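Local coordinates for putative lipoprotein (Parabacteroides distasonis ATCC 8503, PDB 3JX8) that is of unknown function but is probably a surface lipoprotein with an adhesin-like parallel beta-helix, and may bind lipid or take part in cell adhesion, at residues A[98-103]-A[121-126]; A[116-121]-A[137-142]; A[131-136]-A[152-157]; A[144-149]-A[164-169]; A[175-180]-A[193-198]. One frame throughout, in Å; residues are numbered along the deposited sequence. Where two conformers were deposited one is given.

Interaction 1. Residues A[98-103]-A[121-126]; sequences LKELNT and EINMAG
Glu121 N donates to Lys99 O, and Leu101 N donates to Glu121 O. These bonds start the parallel pairing of strands 100-103 and 121-125. The pattern runs on through Asn123 and Thr103 to Ala125 N, which meets Thr103 O at 2.9 Å. Five backbone bonds result, and the strand axes lie 4.8 Å apart.

Glu100, Glu121, Asn102 and Asn123 share one face. Asn102 and Asn123 lie side by side with their amide planes 14° apart. Asn123 ND2 makes two bonds. One is bent and reaches Asn102 OD1 at 3.0 Å, tilted from both amide planes. The other is nearly straight and meets the anti lone pair of Glu121 OE2 at 2.8 Å. The CG of Asn123 sits beside its backbone N (chi1 -59°), which turns the amide back to this glutamate two residues earlier. Asn102 ND2 makes a matching bond to Glu100 OE2, also from the anti side but tilted out of the carboxylate plane. The two carboxylates stack, planes 12° apart, with Glu100 OE1 3.9 Å from Glu121 OE2. The amide donors probably ease their repulsion.

Leu101, Ile122, Thr103 and Met124 share the other face. Leu101 CD2 touches Ile122 CG2 at 4.1 Å. Thr103 CG2 packs on CB of Met124, a selenomethionine, at 3.7 Å.

Strand 25-29 pairs with the outer edge of strand 100-103. Strand 140-146 pairs beyond 121-125, where Asn144 ND2 donates to Asn123 OD1 and extends the asparagine row. Thr103, Ile122 and Met124 pack on Val130 of strand 129-132. Asn102 also packs on Met241 of the second subunit.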
# COMPACT_ATOMS: atom_id res chain seq x y z
N LEU A 98 -6.75 -7.62 24.43
CA LEU A 98 -6.53 -6.62 23.40
C LEU A 98 -6.84 -7.22 22.04
O LEU A 98 -6.05 -8.00 21.51
CB LEU A 98 -5.10 -6.11 23.43
CG LEU A 98 -4.71 -5.05 22.38
CD1 LEU A 98 -5.56 -3.75 22.55
CD2 LEU A 98 -3.24 -4.80 22.51
N LYS A 99 -8.00 -6.88 21.51
CA LYS A 99 -8.44 -7.38 20.23
C LYS A 99 -7.89 -6.55 19.11
O LYS A 99 -7.64 -7.06 18.04
CB LYS A 99 -9.95 -7.36 20.12
CG LYS A 99 -10.68 -8.11 21.19
CD LYS A 99 -12.18 -8.14 20.91
CE LYS A 99 -12.92 -8.92 21.98
NZ LYS A 99 -14.34 -9.16 21.54
N GLU A 100 -7.74 -5.25 19.35
CA GLU A 100 -7.28 -4.34 18.32
C GLU A 100 -6.47 -3.15 18.84
O GLU A 100 -6.92 -2.40 19.73
CB GLU A 100 -8.45 -3.86 17.49
CG GLU A 100 -8.00 -3.16 16.26
CD GLU A 100 -9.15 -2.69 15.42
OE1 GLU A 100 -10.11 -3.46 15.28
OE2 GLU A 100 -9.09 -1.56 14.89
N LEU A 101 -5.28 -3.01 18.27
CA LEU A 101 -4.37 -1.92 18.50
C LEU A 101 -4.26 -1.08 17.22
O LEU A 101 -3.93 -1.59 16.13
CB LEU A 101 -2.98 -2.47 18.84
CG LEU A 101 -1.89 -1.39 18.98
CD1 LEU A 101 -2.24 -0.44 20.13
CD2 LEU A 101 -0.50 -2.02 19.17
N ASN A 102 -4.50 0.21 17.37
CA ASN A 102 -4.32 1.18 16.33
C ASN A 102 -3.32 2.15 16.89
O ASN A 102 -3.63 2.89 17.82
CB ASN A 102 -5.64 1.87 16.00
CG ASN A 102 -6.61 0.91 15.31
OD1 ASN A 102 -6.34 0.43 14.22
ND2 ASN A 102 -7.72 0.59 15.97
N THR A 103 -2.11 2.09 16.37
CA THR A 103 -1.03 2.92 16.81
C THR A 103 -0.47 3.75 15.63
O THR A 103 -0.34 3.25 14.49
CB THR A 103 0.05 2.06 17.48
OG1 THR A 103 1.02 2.92 18.07
CG2 THR A 103 0.74 1.13 16.53
N GLU A 121 -5.56 -8.03 16.37
CA GLU A 121 -5.22 -7.21 15.20
C GLU A 121 -4.37 -6.01 15.58
O GLU A 121 -4.79 -5.17 16.39
CB GLU A 121 -6.51 -6.72 14.55
CG GLU A 121 -6.29 -5.93 13.28
CD GLU A 121 -7.59 -5.52 12.65
OE1 GLU A 121 -8.49 -6.38 12.51
OE2 GLU A 121 -7.73 -4.35 12.31
N ILE A 122 -3.18 -5.93 15.01
CA ILE A 122 -2.26 -4.79 15.19
C ILE A 122 -2.21 -3.95 13.92
O ILE A 122 -1.89 -4.46 12.83
CB ILE A 122 -0.85 -5.28 15.49
CG1 ILE A 122 -0.85 -6.17 16.72
CG2 ILE A 122 0.10 -4.12 15.73
CD1 ILE A 122 0.50 -6.42 17.21
N ASN A 123 -2.55 -2.66 14.06
CA ASN A 123 -2.51 -1.70 12.94
C ASN A 123 -1.59 -0.54 13.34
O ASN A 123 -1.86 0.17 14.31
CB ASN A 123 -3.89 -1.16 12.62
CG ASN A 123 -4.89 -2.26 12.25
OD1 ASN A 123 -4.67 -3.03 11.32
ND2 ASN A 123 -6.01 -2.29 12.95
N MSE A 124 -0.49 -0.40 12.62
CA MSE A 124 0.45 0.70 12.81
C MSE A 124 0.63 1.61 11.57
O MSE A 124 0.81 1.11 10.46
CB MSE A 124 1.79 0.13 13.16
CG MSE A 124 2.97 1.05 12.68
SE MSE A 124 4.16 0.91 14.11
CE MSE A 124 3.75 2.67 15.00
N ALA A 125 0.60 2.93 11.78
CA ALA A 125 1.00 3.88 10.76
C ALA A 125 2.16 4.70 11.32
O ALA A 125 2.09 5.23 12.43
CB ALA A 125 -0.18 4.77 10.34
N GLY A 126 3.25 4.79 10.57
CA GLY A 126 4.38 5.62 10.91
C GLY A 126 5.73 4.93 11.01
O GLY A 126 5.95 3.83 10.47
O HOH W 1 -9.66 -2.52 11.78

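Interaction 2. Residues A[116-121]-A[137-142]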
# COMPACT_ATOMS: atom_id res chain seq x y z
N LYS A 116 -2.19 -14.98 25.58
CA LYS A 116 -3.10 -15.87 24.89
C LYS A 116 -4.05 -15.02 24.06
O LYS A 116 -4.62 -14.08 24.57
CB LYS A 116 -3.84 -16.73 25.91
CG LYS A 116 -4.99 -17.54 25.31
CD LYS A 116 -5.45 -18.65 26.26
CE LYS A 116 -6.90 -19.11 25.97
NZ LYS A 116 -7.42 -20.03 27.07
N VAL A 117 -4.21 -15.32 22.77
CA VAL A 117 -5.09 -14.53 21.91
C VAL A 117 -6.13 -15.40 21.23
O VAL A 117 -5.88 -16.54 20.86
CB VAL A 117 -4.32 -13.76 20.79
CG1 VAL A 117 -3.25 -12.84 21.39
CG2 VAL A 117 -3.71 -14.71 19.80
N ASN A 118 -7.31 -14.81 21.05
CA ASN A 118 -8.31 -15.34 20.16
C ASN A 118 -8.06 -14.66 18.80
O ASN A 118 -7.41 -15.24 17.94
CB ASN A 118 -9.70 -15.08 20.73
CG ASN A 118 -10.80 -15.48 19.77
OD1 ASN A 118 -10.60 -16.23 18.81
ND2 ASN A 118 -11.99 -14.96 20.04
N ARG A 119 -8.55 -13.43 18.63
CA ARG A 119 -8.13 -12.59 17.51
C ARG A 119 -7.47 -11.34 18.00
O ARG A 119 -8.12 -10.54 18.66
CB ARG A 119 -9.29 -12.20 16.61
CG ARG A 119 -9.75 -13.35 15.79
CD ARG A 119 -11.06 -13.07 15.06
NE ARG A 119 -11.75 -14.34 14.77
CZ ARG A 119 -12.62 -14.94 15.59
NH1 ARG A 119 -12.95 -14.40 16.77
NH2 ARG A 119 -13.18 -16.09 15.23
N MSE A 120 -6.20 -11.18 17.64
CA MSE A 120 -5.49 -9.94 17.88
C MSE A 120 -5.10 -9.27 16.54
O MSE A 120 -4.39 -9.86 15.71
CB MSE A 120 -4.25 -10.17 18.74
CG MSE A 120 -3.54 -8.85 19.09
SE MSE A 120 -1.90 -9.11 20.07
CE MSE A 120 -2.72 -9.10 21.86
N GLU A 121 -5.56 -8.03 16.37
CA GLU A 121 -5.22 -7.21 15.20
C GLU A 121 -4.37 -6.01 15.58
O GLU A 121 -4.79 -5.17 16.39
CB GLU A 121 -6.51 -6.72 14.55
CG GLU A 121 -6.29 -5.93 13.28
CD GLU A 121 -7.59 -5.52 12.65
OE1 GLU A 121 -8.49 -6.38 12.51
OE2 GLU A 121 -7.73 -4.35 12.31
N LYS A 137 0.17 -17.02 21.74
CA LYS A 137 -0.40 -18.30 21.38
C LYS A 137 -1.89 -18.17 21.22
O LYS A 137 -2.54 -17.51 22.02
CB LYS A 137 -0.06 -19.30 22.48
CG LYS A 137 -0.67 -20.66 22.34
CD LYS A 137 -0.08 -21.64 23.39
CE LYS A 137 -0.54 -23.09 23.16
NZ LYS A 137 -0.32 -23.96 24.38
N GLY A 138 -2.45 -18.78 20.18
CA GLY A 138 -3.88 -18.71 19.96
C GLY A 138 -4.33 -18.85 18.51
O GLY A 138 -3.63 -19.44 17.67
N TYR A 139 -5.50 -18.29 18.23
CA TYR A 139 -6.15 -18.52 16.95
C TYR A 139 -5.62 -17.64 15.82
O TYR A 139 -5.13 -18.16 14.83
CB TYR A 139 -7.65 -18.37 17.10
CG TYR A 139 -8.41 -18.47 15.80
CD1 TYR A 139 -8.57 -19.68 15.14
CD2 TYR A 139 -9.00 -17.33 15.23
CE1 TYR A 139 -9.29 -19.77 13.95
CE2 TYR A 139 -9.72 -17.41 14.06
CZ TYR A 139 -9.86 -18.63 13.42
OH TYR A 139 -10.57 -18.69 12.23
N LYS A 140 -5.70 -16.33 15.97
CA LYS A 140 -5.33 -15.43 14.89
C LYS A 140 -4.61 -14.16 15.34
O LYS A 140 -5.06 -13.46 16.26
CB LYS A 140 -6.57 -15.08 14.07
CG LYS A 140 -6.26 -14.13 12.94
CD LYS A 140 -7.29 -14.12 11.84
CE LYS A 140 -6.79 -13.21 10.65
NZ LYS A 140 -7.47 -13.53 9.34
N LEU A 141 -3.46 -13.90 14.71
CA LEU A 141 -2.77 -12.62 14.80
C LEU A 141 -2.73 -11.94 13.42
O LEU A 141 -2.34 -12.56 12.40
CB LEU A 141 -1.36 -12.79 15.32
CG LEU A 141 -0.50 -11.50 15.46
CD1 LEU A 141 -1.11 -10.50 16.48
CD2 LEU A 141 0.95 -11.87 15.82
N GLU A 142 -3.10 -10.67 13.39
CA GLU A 142 -2.99 -9.86 12.18
C GLU A 142 -2.09 -8.66 12.47
O GLU A 142 -2.30 -7.95 13.47
CB GLU A 142 -4.38 -9.43 11.76
CG GLU A 142 -4.45 -8.87 10.40
CD GLU A 142 -5.88 -8.60 9.95
OE1 GLU A 142 -6.72 -9.52 10.03
OE2 GLU A 142 -6.14 -7.48 9.48
O HOH W 2 -12.43 -16.02 11.80
O HOH W 3 -8.64 -9.44 12.05
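This is a parallel backbone pairing at a corner of the fold, where Asn118-Arg119 and Gly138-Tyr139 bend the chain between two faces. Five backbone bonds join the two segments through the bend. Before it, Val117 N binds Lys137 O at 2.9 Å. At the bend, Tyr139 N reaches Val117 O at 3.2 Å from above the carbonyl plane. The regular pattern returns when Lys140 N meets Asn118 O at 2.8 Å, followed by Met120 N to Lys140 O and Glu142 N to Met120 O. Such corners stacked in register are the mark of a parallel beta-helix, here between successive coils.

On the outside, Arg119 and Tyr139 run side by side. The ring's CD2 lies over one face of the guanidinium, the planes are 72° apart, and Arg119 NE comes 3.7 Å from Tyr139 CE2. Tyr139 CG is anti to its backbone N (chi1 175°), which leaves the ring edge near the Asn118 carbonyl. Further along this outer side, Glu142 stacks its carboxylate on that of Glu121, planes 9° apart. A water donates to both OE1 atoms, while the OE2 atoms accept from Asn123 and Asn144. On the inner face, Leu141 CD1 lies alongside Met120, a selenomethionine, 3.4 Å from its backbone O and 3.9 Å from its CB. Leu158 packs on both Val117 and Leu141.

Interaction 3. Residues A[131-136]-A[152-157]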
# COMPACT_ATOMS: atom_id res chain seq x y z
N GLU A 131 6.42 -4.39 19.27
CA GLU A 131 7.13 -5.62 19.59
C GLU A 131 6.34 -6.51 20.51
O GLU A 131 6.02 -6.14 21.65
CB GLU A 131 8.46 -5.31 20.27
CG GLU A 131 9.27 -4.30 19.53
CD GLU A 131 10.70 -4.20 20.07
OE1 GLU A 131 11.07 -4.94 21.02
OE2 GLU A 131 11.45 -3.37 19.50
N LEU A 132 6.00 -7.69 20.01
CA LEU A 132 5.39 -8.74 20.80
C LEU A 132 6.54 -9.62 21.25
O LEU A 132 6.96 -10.53 20.54
CB LEU A 132 4.34 -9.51 20.00
CG LEU A 132 3.28 -8.62 19.32
CD1 LEU A 132 2.19 -9.47 18.63
CD2 LEU A 132 2.69 -7.67 20.31
N ARG A 133 7.11 -9.29 22.40
CA ARG A 133 8.30 -10.00 22.88
C ARG A 133 7.96 -11.29 23.56
O ARG A 133 8.75 -12.21 23.53
CB ARG A 133 9.09 -9.13 23.85
CG ARG A 133 9.59 -7.86 23.21
CD ARG A 133 10.39 -7.04 24.18
NE ARG A 133 11.04 -5.91 23.51
CZ ARG A 133 11.65 -4.89 24.14
NH1 ARG A 133 11.68 -4.83 25.46
NH2 ARG A 133 12.22 -3.91 23.44
N GLY A 134 6.81 -11.36 24.19
CA GLY A 134 6.43 -12.56 24.91
C GLY A 134 5.86 -13.60 23.97
O GLY A 134 5.53 -13.28 22.83
N PRO A 135 5.72 -14.83 24.45
CA PRO A 135 5.05 -15.85 23.65
C PRO A 135 3.60 -15.50 23.39
O PRO A 135 2.87 -15.18 24.33
CB PRO A 135 5.14 -17.11 24.52
CG PRO A 135 6.18 -16.83 25.53
CD PRO A 135 6.22 -15.36 25.72
N VAL A 136 3.21 -15.51 22.13
CA VAL A 136 1.82 -15.28 21.75
C VAL A 136 1.32 -16.61 21.24
O VAL A 136 1.98 -17.24 20.41
CB VAL A 136 1.69 -14.22 20.66
CG1 VAL A 136 0.24 -14.08 20.16
CG2 VAL A 136 2.25 -12.90 21.17
N ILE A 152 7.56 -6.53 15.07
CA ILE A 152 8.26 -7.79 15.30
C ILE A 152 7.50 -8.61 16.32
O ILE A 152 7.15 -8.11 17.40
CB ILE A 152 9.75 -7.62 15.73
CG1 ILE A 152 10.35 -9.00 16.03
CG2 ILE A 152 9.89 -6.75 16.95
CD1 ILE A 152 11.89 -9.12 15.91
N ALA A 153 7.21 -9.87 15.99
CA ALA A 153 6.61 -10.81 16.93
C ALA A 153 7.64 -11.90 17.12
O ALA A 153 7.90 -12.68 16.21
CB ALA A 153 5.30 -11.37 16.40
N LYS A 154 8.23 -11.95 18.30
CA LYS A 154 9.37 -12.82 18.58
C LYS A 154 9.07 -14.27 18.87
O LYS A 154 9.96 -15.09 18.79
CB LYS A 154 10.18 -12.25 19.73
CG LYS A 154 10.80 -10.91 19.37
CD LYS A 154 11.81 -10.44 20.41
CE LYS A 154 12.63 -9.26 19.86
NZ LYS A 154 13.29 -8.47 20.95
N ASP A 155 7.83 -14.62 19.15
CA ASP A 155 7.55 -15.97 19.61
C ASP A 155 6.07 -16.25 19.50
O ASP A 155 5.30 -16.03 20.46
CB ASP A 155 8.01 -16.08 21.08
CG ASP A 155 7.84 -17.46 21.70
OD1 ASP A 155 7.34 -18.42 21.07
OD2 ASP A 155 8.22 -17.57 22.88
N ILE A 156 5.65 -16.73 18.34
CA ILE A 156 4.24 -16.96 18.07
C ILE A 156 3.97 -18.42 17.85
O ILE A 156 4.82 -19.16 17.36
CB ILE A 156 3.72 -16.10 16.86
CG1 ILE A 156 4.23 -16.66 15.51
CG2 ILE A 156 4.04 -14.59 17.08
CD1 ILE A 156 4.06 -15.71 14.31
N GLN A 157 2.76 -18.81 18.23
CA GLN A 157 2.21 -20.14 18.03
C GLN A 157 0.73 -19.93 17.73
O GLN A 157 -0.08 -19.71 18.63
CB GLN A 157 2.40 -21.00 19.28
CG GLN A 157 2.18 -22.46 19.01
CD GLN A 157 2.16 -23.33 20.26
OE1 GLN A 157 2.47 -22.88 21.36
NE2 GLN A 157 1.79 -24.58 20.08
O HOH W 4 13.32 -5.89 21.07
O HOH W 5 5.79 -13.02 20.05
O HOH W 6 9.55 -15.50 24.15
O HOH W 7 4.33 -18.50 21.24
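Glu131 and Ile152 meet through CG of the glutamate and CG2 of the isoleucine, 3.6 Å apart. Behind them Leu132 N donates to Ile152 O, and Lys154 N returns a bond to Leu132 O at 2.9 Å. Pairing then stops and resumes one residue out of step, with Val136 N to Asp155 O at 2.7 Å and Gln157 N to Val136 O. In the gap Pro135 CG rests 3.4 Å from Asp155 OD2. Asp155 CG is anti to the backbone N (chi1 -178°), which sends the carboxylate across the proline ring.

The slip falls at a corner between two faces of the parallel beta-helix, where the turn 133-135 is one residue longer than the turn 154-155. A water bridges the break. It donates to Leu132 O and Gly134 O, and accepts from Asp155 N at 2.7 Å.

Further out, Arg133 grips Glu131 side-on. Its NE and NH2 both reach Glu131 OE1, in the guanidinium plane, with NE at 2.7 Å. Lys154 NZ stands 4.2 Å from Glu131 OE1, too far for a salt bridge. Arg133 packs on Ile110 and Ser112, and Leu132 on Ile111. On the far side Ile152 touches Glu172, and Ile156 touches Val173 and Cys195.

Interaction 4. Residues A[144-149]-A[164-169]. With SO4 (sulfate ion), chain G.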
# COMPACT_ATOMS: atom_id res chain seq x y z
N ASN A 144 -0.71 -5.35 10.58
CA ASN A 144 -0.83 -4.47 9.47
C ASN A 144 -0.04 -3.23 9.72
O ASN A 144 -0.13 -2.63 10.82
CB ASN A 144 -2.27 -4.12 9.28
CG ASN A 144 -3.13 -5.35 9.12
OD1 ASN A 144 -2.74 -6.29 8.41
ND2 ASN A 144 -4.27 -5.37 9.79
N MSE A 145 0.74 -2.84 8.73
CA MSE A 145 1.40 -1.55 8.82
C MSE A 145 1.52 -0.75 7.52
O MSE A 145 1.58 -1.32 6.39
CB MSE A 145 2.73 -1.71 9.49
CG MSE A 145 3.77 -2.42 8.72
SE MSE A 145 5.47 -1.70 9.42
CE MSE A 145 5.38 0.11 8.69
N ALA A 146 1.49 0.58 7.69
CA ALA A 146 1.72 1.50 6.59
C ALA A 146 2.74 2.50 7.10
O ALA A 146 2.46 3.33 8.00
CB ALA A 146 0.41 2.19 6.15
N GLY A 147 3.93 2.42 6.54
CA GLY A 147 4.97 3.37 6.88
C GLY A 147 6.33 2.75 6.83
O GLY A 147 6.51 1.69 6.25
N SER A 148 7.28 3.45 7.44
CA SER A 148 8.68 3.07 7.44
C SER A 148 9.12 2.36 8.73
O SER A 148 10.26 1.95 8.86
CB SER A 148 9.53 4.32 7.24
OG SER A 148 9.38 5.18 8.35
N GLY A 149 8.22 2.25 9.69
CA GLY A 149 8.59 1.59 10.93
C GLY A 149 8.56 0.07 10.85
O GLY A 149 8.69 -0.52 9.77
N SER A 164 0.26 -7.60 6.47
CA SER A 164 0.20 -6.70 5.33
C SER A 164 1.02 -5.46 5.63
O SER A 164 0.81 -4.77 6.65
CB SER A 164 -1.22 -6.30 5.06
OG SER A 164 -2.01 -7.45 4.91
N LEU A 165 1.92 -5.15 4.71
CA LEU A 165 2.86 -4.06 4.82
C LEU A 165 2.67 -3.14 3.62
O LEU A 165 2.77 -3.60 2.47
CB LEU A 165 4.28 -4.65 4.82
CG LEU A 165 5.49 -3.74 4.68
CD1 LEU A 165 5.42 -2.55 5.59
CD2 LEU A 165 6.74 -4.60 4.97
N ALA A 166 2.33 -1.88 3.87
CA ALA A 166 2.33 -0.85 2.81
C ALA A 166 3.54 0.01 3.08
O ALA A 166 3.87 0.32 4.23
CB ALA A 166 1.03 -0.00 2.80
N SER A 167 4.22 0.40 2.00
CA SER A 167 5.36 1.30 2.06
C SER A 167 6.66 0.57 2.39
O SER A 167 6.83 -0.59 1.99
CB SER A 167 5.11 2.51 2.98
OG SER A 167 5.92 3.62 2.58
N SER A 168 7.58 1.23 3.07
CA SER A 168 8.99 0.83 3.08
C SER A 168 9.46 0.11 4.33
O SER A 168 10.63 -0.25 4.42
CB SER A 168 9.86 2.09 2.88
OG SER A 168 9.65 3.00 3.94
N GLY A 169 8.57 -0.08 5.29
CA GLY A 169 8.95 -0.68 6.57
C GLY A 169 9.24 -2.18 6.56
O GLY A 169 9.57 -2.79 5.52
S SO4 G . 6.18 7.26 7.46
O1 SO4 G . 4.73 7.01 7.63
O2 SO4 G . 6.50 8.54 8.05
O3 SO4 G . 6.91 6.20 8.16
O4 SO4 G . 6.52 7.33 6.01
O HOH W 8 -3.25 -8.48 6.97
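Met145, a selenomethionine, and Leu165 form the tight part of this contact. Their side chains lie alongside each other, and Met145 CG meets Leu165 CD1 at 3.5 Å. The first torsion of Met145 (chi1 70°) places CG between its backbone N and carbonyl carbon. The chain bends at chi3, which carries CE over to Gly169 CA, 4.2 Å away. Ile171 packs on both residues. The backbone here is regular: Met145 N to Ser164 O, Ala166 N to Met145 O at 2.7 Å, and Gly147 N to Ala166 O. The buried turn glycines are close too. Gly169 CA lies 3.2 Å from Gly149 O, and Gly169 N makes a weak bond to Gly147 O. On the opposite face Ala146 CB and Ala166 CB touch at 4.1 Å, and both alanines pack on alanines of the second subunit.

The solvent side is looser. At the strand end a water links Asn144 OD1 and Ser164 OG; Asn144 ND2 turns instead to Glu142 and Asn123. At the turns Ser148 and Ser168 are exposed. Ser148 holds a sulfate, probably picked up during crystallisation: its N and OG both donate to sulfate O3, OG at 2.7 Å. Ser168 OG only brushes Ser148 CB, at 3.6 Å. Stacked strands ending in tight glycine-serine turns are the pattern of this parallel beta-helix.

Interaction 5. Residues A[175-180]-A[193-198]. With SO4 (sulfate ion), chain I.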
# COMPACT_ATOMS: atom_id res chain seq x y z
N GLY A 175 8.37 -18.08 14.92
CA GLY A 175 7.58 -19.08 15.62
C GLY A 175 7.02 -20.16 14.71
O GLY A 175 7.70 -20.63 13.80
N THR A 176 5.77 -20.52 14.98
CA THR A 176 5.04 -21.54 14.23
C THR A 176 3.62 -21.08 13.98
O THR A 176 2.98 -20.49 14.88
CB THR A 176 4.94 -22.84 15.04
OG1 THR A 176 6.25 -23.35 15.21
CG2 THR A 176 4.14 -23.91 14.30
N VAL A 177 3.12 -21.36 12.78
CA VAL A 177 1.76 -21.02 12.40
C VAL A 177 1.27 -22.09 11.43
O VAL A 177 2.07 -22.68 10.70
CB VAL A 177 1.66 -19.61 11.75
CG1 VAL A 177 2.59 -19.49 10.56
CG2 VAL A 177 0.23 -19.31 11.30
N ASP A 178 -0.03 -22.36 11.45
CA ASP A 178 -0.60 -23.33 10.54
C ASP A 178 -0.76 -22.68 9.16
O ASP A 178 -0.16 -23.15 8.19
CB ASP A 178 -1.93 -23.86 11.05
CG ASP A 178 -2.47 -24.97 10.18
OD1 ASP A 178 -1.77 -25.99 9.99
OD2 ASP A 178 -3.59 -24.84 9.68
N ARG A 179 -1.54 -21.60 9.08
CA ARG A 179 -1.71 -20.84 7.83
C ARG A 179 -1.24 -19.42 7.98
O ARG A 179 -1.58 -18.76 8.98
CB ARG A 179 -3.16 -20.84 7.37
CG ARG A 179 -3.65 -22.25 7.02
CD ARG A 179 -5.07 -22.27 6.55
NE ARG A 179 -5.90 -21.69 7.58
CZ ARG A 179 -7.14 -21.24 7.42
NH1 ARG A 179 -7.74 -21.32 6.23
NH2 ARG A 179 -7.80 -20.73 8.46
N ALA A 180 -0.47 -18.96 7.00
CA ALA A 180 0.09 -17.63 6.96
C ALA A 180 -0.24 -16.95 5.64
O ALA A 180 -0.24 -17.57 4.55
CB ALA A 180 1.62 -17.67 7.14
N PHE A 193 11.54 -16.18 7.72
CA PHE A 193 12.27 -17.45 7.57
C PHE A 193 12.20 -18.31 8.83
O PHE A 193 12.25 -19.51 8.72
CB PHE A 193 13.76 -17.22 7.25
CG PHE A 193 14.10 -17.10 5.77
CD1 PHE A 193 13.38 -17.77 4.78
CD2 PHE A 193 15.23 -16.39 5.39
CE1 PHE A 193 13.75 -17.65 3.43
CE2 PHE A 193 15.60 -16.29 4.04
CZ PHE A 193 14.86 -16.92 3.08
N ASP A 194 12.13 -17.71 10.03
CA ASP A 194 11.99 -18.52 11.27
C ASP A 194 10.58 -18.55 11.79
O ASP A 194 10.35 -18.78 12.99
CB ASP A 194 12.94 -18.03 12.35
CG ASP A 194 14.38 -18.14 11.93
OD1 ASP A 194 14.76 -19.13 11.22
OD2 ASP A 194 15.15 -17.22 12.31
N CYS A 195 9.63 -18.34 10.89
CA CYS A 195 8.25 -18.56 11.20
C CYS A 195 7.81 -19.72 10.35
O CYS A 195 7.56 -19.57 9.18
CB CYS A 195 7.42 -17.33 10.92
SG CYS A 195 5.68 -17.67 11.16
N GLN A 196 7.72 -20.90 10.95
CA GLN A 196 7.37 -22.10 10.23
C GLN A 196 5.87 -22.21 9.98
O GLN A 196 5.10 -22.44 10.90
CB GLN A 196 7.86 -23.34 10.98
CG GLN A 196 7.72 -24.62 10.20
CD GLN A 196 7.89 -25.84 11.08
OE1 GLN A 196 8.89 -26.51 11.01
NE2 GLN A 196 6.92 -26.10 11.93
N ALA A 197 5.50 -22.05 8.72
CA ALA A 197 4.12 -22.18 8.27
C ALA A 197 3.92 -23.52 7.59
O ALA A 197 4.79 -23.99 6.84
CB ALA A 197 3.78 -21.08 7.31
N ARG A 198 2.76 -24.13 7.80
CA ARG A 198 2.39 -25.29 6.99
C ARG A 198 1.99 -24.82 5.58
O ARG A 198 2.50 -25.34 4.60
CB ARG A 198 1.28 -26.11 7.65
CG ARG A 198 0.91 -27.34 6.82
CD ARG A 198 -0.11 -28.22 7.55
NE ARG A 198 -1.37 -27.50 7.75
CZ ARG A 198 -2.38 -27.41 6.88
NH1 ARG A 198 -2.34 -28.04 5.71
NH2 ARG A 198 -3.45 -26.68 7.19
S SO4 I . -5.80 -28.09 4.30
O1 SO4 I . -4.89 -27.76 3.22
O2 SO4 I . -6.62 -26.92 4.61
O3 SO4 I . -6.61 -29.22 3.89
O4 SO4 I . -5.06 -28.51 5.47
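The guanidinium of Arg198 takes the Asp178 carboxylate at its edge. The two planes are 31° apart. The grip is side-on, with one nitrogen to each oxygen: Arg198 NE meets Asp178 OD1 at 2.7 Å and Arg198 NH2 meets Asp178 OD2 at 3.1 Å. Both oxygens are met on the syn side, somewhat out of the carboxylate plane. Arg198 runs out extended and bends at chi3 (63°), which brings NE round to the aspartate. A sulfate, likely a crystallisation additive, sits by the same group. Its O1 lies at the guanidinium edge. Its O4 comes in obliquely and accepts weak bonds from NH1 and NH2, with Arg198 NH1 at 2.8 Å from O4. Lys199 NZ also binds this sulfate.

Behind the salt bridge the chains pair in parallel. Gly175 N donates to Asp194 O, Gln196 N to Gly175 O at 2.9 Å, and Val177 N to Gln196 O at 2.9 Å. The pairing fades at Arg198 N, which makes weak bonds to Val177 O and Asp178 O.

Cys195, Val177 and Ala197 face inward; past the bend Ala180 CB touches Ala197 CB at 4.0 Å. Val177 has two conformers. In one it sets CG1 against Cys195 SG and Ala197 CB, so this contact is less certain. On the other face are Thr176 and Gln196, the latter packing on Tyr213 and Thr215.

Strand 156-158 pairs with the other edge of strand 176-177. Short paired strands between bends, apolar inside and polar outside, are characteristic of a corner between two faces of a parallel beta-helix.

From the N terminus, interaction 1 opens at 98-103 and closes one coil at 121-126. Interaction 2 starts before that closure, so the two cross and share Glu121. Interaction 3 crosses interaction 2 in turn, and interaction 4 crosses interaction 3. None nests inside another. Interaction 5 follows in series, starting after interaction 4 has closed. Interactions 1, 2 and 4 tie neighbouring strands of one face, from 100-104 through 120-125 and 140-146 to 160-166. Interactions 2, 3 and 5 tie the bends and another face; Ile156 O to Thr176 N joins 3 to 5. Interactions 1 and 4 also touch the second subunit.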